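Local coordinates for protein alkyl hydroperoxide reductase AhpD (Deinococcus radiodurans R1, PDB 6K40) that probably acts as an AhpD-type alkyl hydroperoxide reductase with peroxiredoxin activity, helping the bacterium to remove peroxides under oxidative stress, at residues L66-E71 with E78-A83; W61-L66 with I171-M176; V84-L89 with A134-L139; A102-S107 with V111-V116. All blocks are in the same frame, centred on the assembly; numbering follows the deposited sequence.

Contact 1: residues L66-E71 with E78-A83; sequences LLVNKE and ERELLA
Arg79 grips the backbone of Lys70 with both terminal nitrogens: NH1 and NH2 each lie 2.6 Å from Lys70 O. The oxygen sits near the guanidinium plane, while the two donors come to it from opposite faces of the carbonyl plane. Because one acceptor is shared, the bonds are bent, with N-H...O angles of 134° and 136°. NH2 adds a weak bond to Leu67 O (2.8 Å), and Val68 O lies 3.1 Å above one face of the guanidinium, toward its rim. Bends at chi2 and chi3 carry the group from helix 76-90 to these carbonyls. The two segments form a helix-loop-helix of the all-helical AhpD-like fold; here Arg79 of the second helix gathers carbonyls at the end of the first, which closes with a wider pi-type turn at 66-69. Glu166 of helix 161-184 offers Arg79 a long, weak ion pair as well. Beside this grip, a water donates both to Val68 O (2.7 Å) and to Glu80 OE2 (2.9 Å). Glu80 OE1 is hydrogen-bonded to His99, a pairing reminiscent of the glutamate-histidine relay of AhpD relatives. Packing between the segments is sparse: the Val68 methyl CG1 stands 4.0 Å from the carboxylate oxygen Glu80 OE2, the two side chains crossing nearly at right angles, and Leu67 turns to Gln169, Val170 and Met173 of helix 161-184.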
# COMPACT_ATOMS: atom_id res chain seq x y z
N LEU A 66 -14.94 4.58 20.56
CA LEU A 66 -15.17 5.98 20.91
C LEU A 66 -14.18 6.89 20.19
O LEU A 66 -14.56 7.97 19.71
CB LEU A 66 -15.08 6.17 22.42
CG LEU A 66 -15.27 7.62 22.89
CD1 LEU A 66 -16.69 8.09 22.58
CD2 LEU A 66 -14.96 7.76 24.37
N LEU A 67 -12.92 6.48 20.09
CA LEU A 67 -11.89 7.36 19.55
C LEU A 67 -11.96 7.49 18.03
O LEU A 67 -11.81 8.59 17.50
CB LEU A 67 -10.51 6.85 19.97
CG LEU A 67 -9.31 7.66 19.45
CD1 LEU A 67 -9.26 9.01 20.15
CD2 LEU A 67 -8.02 6.88 19.65
N VAL A 68 -12.19 6.38 17.33
CA VAL A 68 -12.00 6.33 15.89
C VAL A 68 -13.32 6.48 15.13
O VAL A 68 -13.38 7.18 14.11
CB VAL A 68 -11.29 5.02 15.50
CG1 VAL A 68 -11.19 4.88 13.99
CG2 VAL A 68 -9.91 4.97 16.14
N ASN A 69 -14.39 5.86 15.61
CA ASN A 69 -15.64 5.80 14.86
C ASN A 69 -16.68 6.81 15.31
O ASN A 69 -17.33 7.44 14.47
CB ASN A 69 -16.24 4.39 14.96
CG ASN A 69 -15.30 3.33 14.44
OD1 ASN A 69 -14.57 3.54 13.47
ND2 ASN A 69 -15.30 2.17 15.09
N LYS A 70 -16.87 6.98 16.62
CA LYS A 70 -17.92 7.85 17.12
C LYS A 70 -17.54 9.32 16.93
O LYS A 70 -16.44 9.66 16.48
CB LYS A 70 -18.22 7.53 18.58
CG LYS A 70 -19.02 6.26 18.78
CD LYS A 70 -18.66 5.57 20.07
CE LYS A 70 -19.90 5.20 20.87
NZ LYS A 70 -19.60 5.13 22.33
N GLU A 71 -18.47 10.20 17.29
CA GLU A 71 -18.31 11.62 17.04
C GLU A 71 -17.22 12.20 17.93
O GLU A 71 -17.08 11.83 19.10
CB GLU A 71 -19.64 12.34 17.27
CG GLU A 71 -19.61 13.84 17.07
CD GLU A 71 -21.00 14.45 17.19
OE1 GLU A 71 -21.13 15.52 17.82
OE2 GLU A 71 -21.96 13.84 16.66
N GLU A 78 -10.73 12.40 8.36
CA GLU A 78 -9.40 12.71 8.88
C GLU A 78 -8.84 11.55 9.70
O GLU A 78 -7.65 11.22 9.59
CB GLU A 78 -9.46 13.98 9.73
CG GLU A 78 -9.25 15.27 8.95
CD GLU A 78 -9.97 16.46 9.57
OE1 GLU A 78 -10.81 16.25 10.47
OE2 GLU A 78 -9.68 17.60 9.15
N ARG A 79 -9.68 10.92 10.52
CA ARG A 79 -9.22 9.79 11.31
C ARG A 79 -8.80 8.63 10.42
O ARG A 79 -7.78 7.99 10.67
CB ARG A 79 -10.33 9.33 12.27
CG ARG A 79 -10.60 10.25 13.43
CD ARG A 79 -12.10 10.33 13.64
NE ARG A 79 -12.46 10.29 15.05
CZ ARG A 79 -13.71 10.24 15.48
NH1 ARG A 79 -14.72 10.22 14.62
NH2 ARG A 79 -13.96 10.20 16.78
N GLU A 80 -9.56 8.37 9.35
CA GLU A 80 -9.19 7.30 8.44
C GLU A 80 -7.96 7.65 7.63
O GLU A 80 -7.18 6.76 7.28
CB GLU A 80 -10.36 6.95 7.52
CG GLU A 80 -11.62 6.46 8.25
CD GLU A 80 -11.37 5.26 9.16
OE1 GLU A 80 -10.41 4.49 8.90
OE2 GLU A 80 -12.14 5.07 10.12
N LEU A 81 -7.75 8.93 7.33
CA LEU A 81 -6.51 9.35 6.68
C LEU A 81 -5.31 9.02 7.56
O LEU A 81 -4.33 8.41 7.10
CB LEU A 81 -6.57 10.84 6.37
CG LEU A 81 -5.37 11.52 5.71
CD1 LEU A 81 -5.27 11.09 4.26
CD2 LEU A 81 -5.50 13.03 5.81
N LEU A 82 -5.38 9.39 8.83
CA LEU A 82 -4.32 9.05 9.78
C LEU A 82 -4.13 7.53 9.86
O LEU A 82 -3.00 7.03 9.83
CB LEU A 82 -4.65 9.63 11.15
CG LEU A 82 -4.71 11.16 11.23
CD1 LEU A 82 -5.17 11.63 12.61
CD2 LEU A 82 -3.35 11.77 10.88
N ALA A 83 -5.24 6.79 9.98
CA ALA A 83 -5.18 5.34 10.08
C ALA A 83 -4.47 4.73 8.87
O ALA A 83 -3.62 3.85 9.02
CB ALA A 83 -6.59 4.77 10.19
O HOH W 1 -13.74 7.12 11.39

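Contact 2: residues W61-L66 with I171-M176; sequences WNYFNL and IAMFNM
Met173 touches both Tyr63 and Phe64 through different atoms, joining helix 54-69 to the long helix 161-184 of this all-helical fold by a Met-aromatic contact. The helix segments run roughly antiparallel, at 134°, with axes 11.6 Å apart, a wide spacing filled by large side chains. Among the sulfur and aliphatic contacts, Met173 SD lies at the edge of the Phe64 ring, 5.2 Å from its centroid, and the methylene CG meets the same edge, 3.6 Å from Phe64 CD1. The aromatic contact is an offset edge-to-face pair: Phe64 directs its edge toward the face of Phe174, with ring centroids 5.7 Å apart and planes at 71°. Phe174 in turn meets the ring of His99 edge-to-face, and Trp60 packs against Phe64. A glycerol, probably from the crystallisation liquor, lies about 3 Å from the Phe64 side chain. At the partly exposed margin, the Tyr63 ring and the Met173 chain lie alongside one another, pointing opposite ways, while the Tyr63 hydroxyl is hydrogen-bonded to Gln169. Turns at chi2 and chi3 (48°) fold the methionine tip back, so that its methyl CE comes to 3.4 Å from Tyr63 CE2.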
# COMPACT_ATOMS: atom_id res chain seq x y z
N TRP A 61 -12.35 -2.35 22.76
CA TRP A 61 -13.31 -1.93 21.74
C TRP A 61 -14.06 -0.68 22.18
O TRP A 61 -14.31 0.21 21.37
CB TRP A 61 -14.30 -3.05 21.44
CG TRP A 61 -15.41 -2.59 20.53
CD1 TRP A 61 -16.74 -2.55 20.82
CD2 TRP A 61 -15.28 -2.10 19.19
NE1 TRP A 61 -17.45 -2.08 19.75
CE2 TRP A 61 -16.58 -1.79 18.73
CE3 TRP A 61 -14.20 -1.90 18.33
CZ2 TRP A 61 -16.82 -1.29 17.45
CZ3 TRP A 61 -14.44 -1.40 17.06
CH2 TRP A 61 -15.74 -1.10 16.63
N ASN A 62 -14.42 -0.60 23.46
CA ASN A 62 -15.03 0.62 23.98
C ASN A 62 -14.17 1.84 23.65
O ASN A 62 -14.63 2.80 23.01
CB ASN A 62 -15.25 0.48 25.48
CG ASN A 62 -15.89 1.70 26.10
OD1 ASN A 62 -17.07 1.98 25.89
ND2 ASN A 62 -15.11 2.42 26.90
N TYR A 63 -12.89 1.78 24.03
CA TYR A 63 -12.01 2.92 23.79
C TYR A 63 -11.82 3.19 22.29
O TYR A 63 -11.97 4.33 21.83
CB TYR A 63 -10.65 2.70 24.46
CG TYR A 63 -9.65 3.80 24.17
CD1 TYR A 63 -10.03 5.14 24.16
CD2 TYR A 63 -8.32 3.50 23.90
CE1 TYR A 63 -9.12 6.14 23.89
CE2 TYR A 63 -7.40 4.50 23.64
CZ TYR A 63 -7.81 5.82 23.63
OH TYR A 63 -6.89 6.81 23.36
N PHE A 64 -11.50 2.15 21.52
CA PHE A 64 -11.21 2.31 20.10
C PHE A 64 -12.41 2.84 19.34
O PHE A 64 -12.29 3.74 18.50
CB PHE A 64 -10.75 0.97 19.52
CG PHE A 64 -10.42 1.02 18.05
CD1 PHE A 64 -9.15 1.37 17.62
CD2 PHE A 64 -11.39 0.73 17.10
CE1 PHE A 64 -8.84 1.42 16.28
CE2 PHE A 64 -11.09 0.78 15.75
CZ PHE A 64 -9.82 1.13 15.34
N ASN A 65 -13.59 2.27 19.61
CA ASN A 65 -14.81 2.73 18.96
C ASN A 65 -15.09 4.19 19.29
O ASN A 65 -15.43 4.97 18.40
CB ASN A 65 -15.98 1.85 19.39
CG ASN A 65 -17.18 1.98 18.48
OD1 ASN A 65 -17.07 2.47 17.36
ND2 ASN A 65 -18.34 1.55 18.97
N LEU A 66 -14.94 4.58 20.56
CA LEU A 66 -15.17 5.98 20.91
C LEU A 66 -14.18 6.89 20.19
O LEU A 66 -14.56 7.97 19.71
CB LEU A 66 -15.08 6.17 22.42
CG LEU A 66 -15.27 7.62 22.89
CD1 LEU A 66 -16.69 8.09 22.58
CD2 LEU A 66 -14.96 7.76 24.37
N ILE A 171 -3.20 8.39 16.02
CA ILE A 171 -1.93 7.92 15.48
C ILE A 171 -1.34 6.84 16.39
O ILE A 171 -0.91 5.77 15.93
CB ILE A 171 -0.95 9.09 15.29
CG1 ILE A 171 -1.46 10.04 14.20
CG2 ILE A 171 0.45 8.57 14.94
CD1 ILE A 171 -0.93 11.46 14.32
N ALA A 172 -1.32 7.10 17.70
CA ALA A 172 -0.74 6.13 18.62
C ALA A 172 -1.59 4.86 18.71
O ALA A 172 -1.06 3.75 18.81
CB ALA A 172 -0.57 6.79 19.99
N MET A 173 -2.92 5.00 18.63
CA MET A 173 -3.80 3.84 18.69
C MET A 173 -3.63 2.95 17.47
O MET A 173 -3.74 1.73 17.58
CB MET A 173 -5.25 4.32 18.82
CG MET A 173 -6.32 3.23 18.71
SD MET A 173 -6.09 1.82 19.81
CE MET A 173 -5.78 2.63 21.38
N PHE A 174 -3.33 3.54 16.32
CA PHE A 174 -3.08 2.67 15.18
C PHE A 174 -1.67 2.10 15.21
O PHE A 174 -1.46 0.98 14.73
CB PHE A 174 -3.39 3.41 13.88
CG PHE A 174 -4.84 3.39 13.55
CD1 PHE A 174 -5.42 2.25 13.01
CD2 PHE A 174 -5.65 4.47 13.85
CE1 PHE A 174 -6.77 2.21 12.74
CE2 PHE A 174 -7.00 4.44 13.58
CZ PHE A 174 -7.57 3.30 13.03
N ASN A 175 -0.72 2.81 15.82
CA ASN A 175 0.56 2.18 16.12
C ASN A 175 0.39 0.98 17.04
O ASN A 175 1.23 0.06 17.03
CB ASN A 175 1.52 3.19 16.73
CG ASN A 175 2.35 3.90 15.69
OD1 ASN A 175 3.34 3.35 15.20
ND2 ASN A 175 1.95 5.11 15.32
N MET A 176 -0.68 0.96 17.85
CA MET A 176 -0.96 -0.21 18.69
C MET A 176 -1.66 -1.32 17.91
O MET A 176 -1.27 -2.50 18.00
CB MET A 176 -1.81 0.19 19.89
CG MET A 176 -2.45 -1.01 20.56
SD MET A 176 -4.07 -0.74 21.27
CE MET A 176 -3.63 -0.10 22.87

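Contact 3: residues V84-L89 with A134-L139; sequences VVVSGL and AYAEKL
Val86 and Ala136 mark the close approach of two near-parallel helices of the all-helical AhpD-like fold, helix 76-90 and helix 127-141, their segment axes 9.4 Å apart and crossing at -35°, with the CA atoms of this pair separated by 6.7 Å. The small side chain of Ala136 lies at this close approach. Its methyl points at the neighbouring helix and receives one branch from each of two consecutive valines, Val85 CG1 and Val86 CG2, each 4.3 Å from Ala136 CB. The valines continue the packing to other helices of the bundle: Val85 to Val116 on helix 110-118, and Val86 to Asn175 and Asn178 on helix 161-184. One turn further along, Leu89 takes over. Its CG stands anti to the carbonyl carbon (chi1 -74°), which sends CD1 across to the backbone of the partner helix, 3.5 Å from Glu137 CA. That methyl is also 3.8 Å from Glu137 CG, whereas CD2 lies beside the carboxylate, 4.0 Å from Glu137 OE1. The two side chains thus cross at about a right angle, the leucine against the aliphatic stem as well as the acid. The buried carboxylate is well supplied with partners, since OE1 accepts a bond from Trp120 NE1 and OE2 forms salt bridges with Arg121 and with Arg91 of the second subunit. Leu89 packs on that same Arg91 of the second subunit. The two arginines and the Trp120 N-H probably stabilise the ionised carboxylate, offsetting the cost of burying it beside the Leu89 methyls, and the contact thereby joins packing within the chain to ionic pairing across the dimer.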
# COMPACT_ATOMS: atom_id res chain seq x y z
N VAL A 84 -4.82 5.19 7.67
CA VAL A 84 -4.25 4.64 6.45
C VAL A 84 -2.76 4.94 6.37
O VAL A 84 -1.96 4.06 6.03
CB VAL A 84 -5.02 5.18 5.23
CG1 VAL A 84 -4.22 4.98 3.96
CG2 VAL A 84 -6.38 4.51 5.12
N VAL A 85 -2.36 6.17 6.71
CA VAL A 85 -0.94 6.51 6.66
C VAL A 85 -0.15 5.63 7.63
O VAL A 85 0.87 5.03 7.26
CB VAL A 85 -0.73 8.00 6.97
CG1 VAL A 85 0.74 8.29 7.25
CG2 VAL A 85 -1.23 8.86 5.81
N VAL A 86 -0.64 5.52 8.87
CA VAL A 86 0.09 4.75 9.88
C VAL A 86 0.16 3.28 9.50
O VAL A 86 1.21 2.64 9.63
CB VAL A 86 -0.56 4.95 11.26
CG1 VAL A 86 0.12 4.08 12.31
CG2 VAL A 86 -0.51 6.42 11.66
N SER A 87 -0.96 2.72 9.01
CA SER A 87 -0.98 1.31 8.67
C SER A 87 -0.08 1.01 7.48
O SER A 87 0.53 -0.06 7.43
CB SER A 87 -2.42 0.89 8.39
OG SER A 87 -3.22 1.12 9.53
N GLY A 88 0.01 1.93 6.52
CA GLY A 88 0.97 1.76 5.44
C GLY A 88 2.40 1.81 5.93
O GLY A 88 3.25 1.03 5.47
N LEU A 89 2.69 2.70 6.87
CA LEU A 89 4.05 2.81 7.39
C LEU A 89 4.46 1.55 8.16
O LEU A 89 5.56 1.03 7.97
CB LEU A 89 4.17 4.04 8.29
CG LEU A 89 4.21 5.36 7.55
CD1 LEU A 89 4.22 6.51 8.53
CD2 LEU A 89 5.42 5.41 6.62
N ALA A 134 2.31 14.40 7.71
CA ALA A 134 3.70 14.52 8.13
C ALA A 134 3.85 14.26 9.62
O ALA A 134 4.78 13.57 10.04
CB ALA A 134 4.24 15.91 7.77
N TYR A 135 2.93 14.81 10.42
CA TYR A 135 2.98 14.56 11.86
C TYR A 135 2.77 13.08 12.17
O TYR A 135 3.48 12.51 13.01
CB TYR A 135 1.93 15.41 12.57
CG TYR A 135 2.12 15.48 14.07
CD1 TYR A 135 2.95 16.44 14.64
CD2 TYR A 135 1.48 14.58 14.91
CE1 TYR A 135 3.13 16.50 16.01
CE2 TYR A 135 1.65 14.64 16.28
CZ TYR A 135 2.48 15.60 16.82
OH TYR A 135 2.66 15.65 18.18
N ALA A 136 1.81 12.44 11.51
CA ALA A 136 1.57 11.02 11.73
C ALA A 136 2.80 10.20 11.37
O ALA A 136 3.18 9.28 12.11
CB ALA A 136 0.36 10.56 10.92
N GLU A 137 3.44 10.52 10.24
CA GLU A 137 4.62 9.78 9.83
C GLU A 137 5.75 9.95 10.83
O GLU A 137 6.42 8.98 11.20
CB GLU A 137 5.06 10.22 8.44
CG GLU A 137 6.35 9.56 7.98
CD GLU A 137 6.38 9.31 6.48
OE1 GLU A 137 5.31 9.38 5.85
OE2 GLU A 137 7.47 9.04 5.95
N LYS A 138 5.98 11.19 11.30
CA LYS A 138 7.05 11.39 12.26
C LYS A 138 6.77 10.66 13.57
O LYS A 138 7.67 10.03 14.14
CB LYS A 138 7.27 12.89 12.52
CG LYS A 138 8.65 13.18 13.09
CD LYS A 138 8.75 14.54 13.75
CE LYS A 138 9.95 14.59 14.68
NZ LYS A 138 10.48 15.97 14.89
N LEU A 139 5.53 10.73 14.06
CA LEU A 139 5.19 10.08 15.32
C LEU A 139 5.24 8.56 15.21
O LEU A 139 5.53 7.88 16.20
CB LEU A 139 3.81 10.53 15.80
CG LEU A 139 3.38 10.10 17.20
CD1 LEU A 139 4.41 10.49 18.25
CD2 LEU A 139 2.02 10.69 17.56

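Contact 4: residues A102-S107 with V111-V116; sequences ALREFS and VKADAV
At the edge of the Arg104 guanidinium, and in its plane, sits a water that joins it to the carboxylate of Asp114. NH1 donates to this water at 2.8 Å, and the water donates onward to Asp114 OD1 at 2.9 Å; NH1 and OD1 themselves are 4.6 Å apart, beyond a salt bridge. This water bridge spans one side of a helical hairpin, in which helix 93-107 turns back through a very short link into helix 110-118, the segments meeting at 143° with axes 9.0 Å apart. Other partners fix the two groups: Arg104 NH2 bonds to Gln195 O, and Asp114 OD2 to His193 of the second subunit, which ties this corner to the dimer. Inside the hairpin, Ala113 is the point of closest packing. Its methyl enters between neighbouring side chains of the other helix, with CB 3.7 Å from Arg104 CG and 3.9 Å from Leu103 CG. Leu103 has CG anti to its own nitrogen (chi1 176°), which extends it toward the second helix, and its CD2 methyl comes more loosely to 4.5 Å from Val116 CG1. At the end of the first helix, Ser107 folds its hydroxyl back while Asp109 N donates to it from the link. To the helical bond that Leu103 O accepts from Ser107 N, Ser107 OG adds a second from the opposite face of the carbonyl plane, at 2.7 Å from Leu103 O.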
# COMPACT_ATOMS: atom_id res chain seq x y z
N ALA A 102 -12.53 2.18 4.65
CA ALA A 102 -13.19 3.26 5.39
C ALA A 102 -12.84 4.63 4.81
O ALA A 102 -13.71 5.51 4.70
CB ALA A 102 -12.83 3.19 6.87
N LEU A 103 -11.58 4.84 4.44
CA LEU A 103 -11.18 6.12 3.88
C LEU A 103 -11.79 6.34 2.50
O LEU A 103 -12.21 7.46 2.17
CB LEU A 103 -9.65 6.22 3.81
CG LEU A 103 -9.09 7.48 3.16
CD1 LEU A 103 -9.64 8.73 3.84
CD2 LEU A 103 -7.57 7.48 3.21
N ARG A 104 -11.85 5.29 1.68
CA ARG A 104 -12.54 5.39 0.39
C ARG A 104 -14.00 5.79 0.59
O ARG A 104 -14.53 6.62 -0.15
CB ARG A 104 -12.45 4.07 -0.37
CG ARG A 104 -11.09 3.76 -0.95
CD ARG A 104 -11.19 2.65 -1.99
NE ARG A 104 -11.76 1.42 -1.45
CZ ARG A 104 -11.05 0.48 -0.83
NH1 ARG A 104 -9.74 0.62 -0.68
NH2 ARG A 104 -11.65 -0.61 -0.37
N GLU A 105 -14.65 5.20 1.59
CA GLU A 105 -16.05 5.53 1.85
C GLU A 105 -16.22 6.97 2.30
O GLU A 105 -17.02 7.72 1.74
CB GLU A 105 -16.63 4.57 2.90
CG GLU A 105 -18.11 4.75 3.17
CD GLU A 105 -18.58 3.97 4.38
OE1 GLU A 105 -17.85 3.06 4.83
OE2 GLU A 105 -19.69 4.27 4.89
N PHE A 106 -15.46 7.39 3.32
CA PHE A 106 -15.68 8.70 3.93
C PHE A 106 -15.17 9.84 3.05
O PHE A 106 -15.71 10.95 3.11
CB PHE A 106 -15.03 8.77 5.31
CG PHE A 106 -15.73 7.95 6.35
CD1 PHE A 106 -17.07 8.15 6.62
CD2 PHE A 106 -15.05 6.97 7.06
CE1 PHE A 106 -17.72 7.40 7.58
CE2 PHE A 106 -15.69 6.21 8.02
CZ PHE A 106 -17.03 6.43 8.28
N SER A 107 -14.15 9.59 2.23
CA SER A 107 -13.59 10.65 1.40
C SER A 107 -14.24 10.72 0.02
O SER A 107 -14.24 11.79 -0.60
CB SER A 107 -12.08 10.45 1.25
OG SER A 107 -11.79 9.39 0.36
N VAL A 111 -8.84 7.43 -5.58
CA VAL A 111 -7.49 7.75 -6.04
C VAL A 111 -6.66 8.31 -4.89
O VAL A 111 -5.51 7.92 -4.67
CB VAL A 111 -7.55 8.73 -7.23
CG1 VAL A 111 -6.23 9.49 -7.36
CG2 VAL A 111 -7.89 7.99 -8.51
N LYS A 112 -7.25 9.25 -4.14
CA LYS A 112 -6.57 9.85 -3.00
C LYS A 112 -6.26 8.81 -1.93
O LYS A 112 -5.18 8.82 -1.34
CB LYS A 112 -7.42 10.98 -2.44
CG LYS A 112 -6.94 11.60 -1.14
CD LYS A 112 -8.03 12.51 -0.60
CE LYS A 112 -7.59 13.29 0.61
NZ LYS A 112 -8.73 14.02 1.22
N ALA A 113 -7.21 7.90 -1.66
CA ALA A 113 -6.97 6.86 -0.66
C ALA A 113 -5.83 5.95 -1.08
O ALA A 113 -4.93 5.65 -0.29
CB ALA A 113 -8.25 6.06 -0.42
N ASP A 114 -5.84 5.51 -2.35
CA ASP A 114 -4.77 4.65 -2.84
C ASP A 114 -3.42 5.35 -2.77
O ASP A 114 -2.42 4.74 -2.39
CB ASP A 114 -5.06 4.22 -4.28
CG ASP A 114 -6.26 3.31 -4.40
OD1 ASP A 114 -6.72 2.78 -3.36
OD2 ASP A 114 -6.76 3.11 -5.53
N ALA A 115 -3.38 6.64 -3.12
CA ALA A 115 -2.11 7.36 -3.09
C ALA A 115 -1.61 7.54 -1.66
O ALA A 115 -0.43 7.29 -1.37
CB ALA A 115 -2.27 8.72 -3.77
N VAL A 116 -2.50 7.94 -0.75
CA VAL A 116 -2.10 8.18 0.63
C VAL A 116 -1.67 6.89 1.31
O VAL A 116 -0.79 6.90 2.18
CB VAL A 116 -3.26 8.87 1.38
CG1 VAL A 116 -3.22 8.57 2.87
CG2 VAL A 116 -3.23 10.36 1.14
O HOH W 2 -7.70 2.58 -0.66

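Contacts 2, 3 and 4 are buried, whereas contact 1 is only partly so, with exposed residues at its margin. Helix 54-69 serves contacts 1 and 2, which share Leu66 and meet where Ala83 packs on Phe174. Helix 76-90 likewise serves contacts 1 and 3. Contact 4 joins this framework through Val116, which packs on Leu81 and Val85, yet stays about 8 Å from contact 2 at the nearest atoms. Chemistry follows position: backbone carbonyls and a charged group dominate contact 1, aromatic rings and sulfur contact 2, while contacts 3 and 4 combine aliphatic packing round an alanine with acids that reach the second subunit.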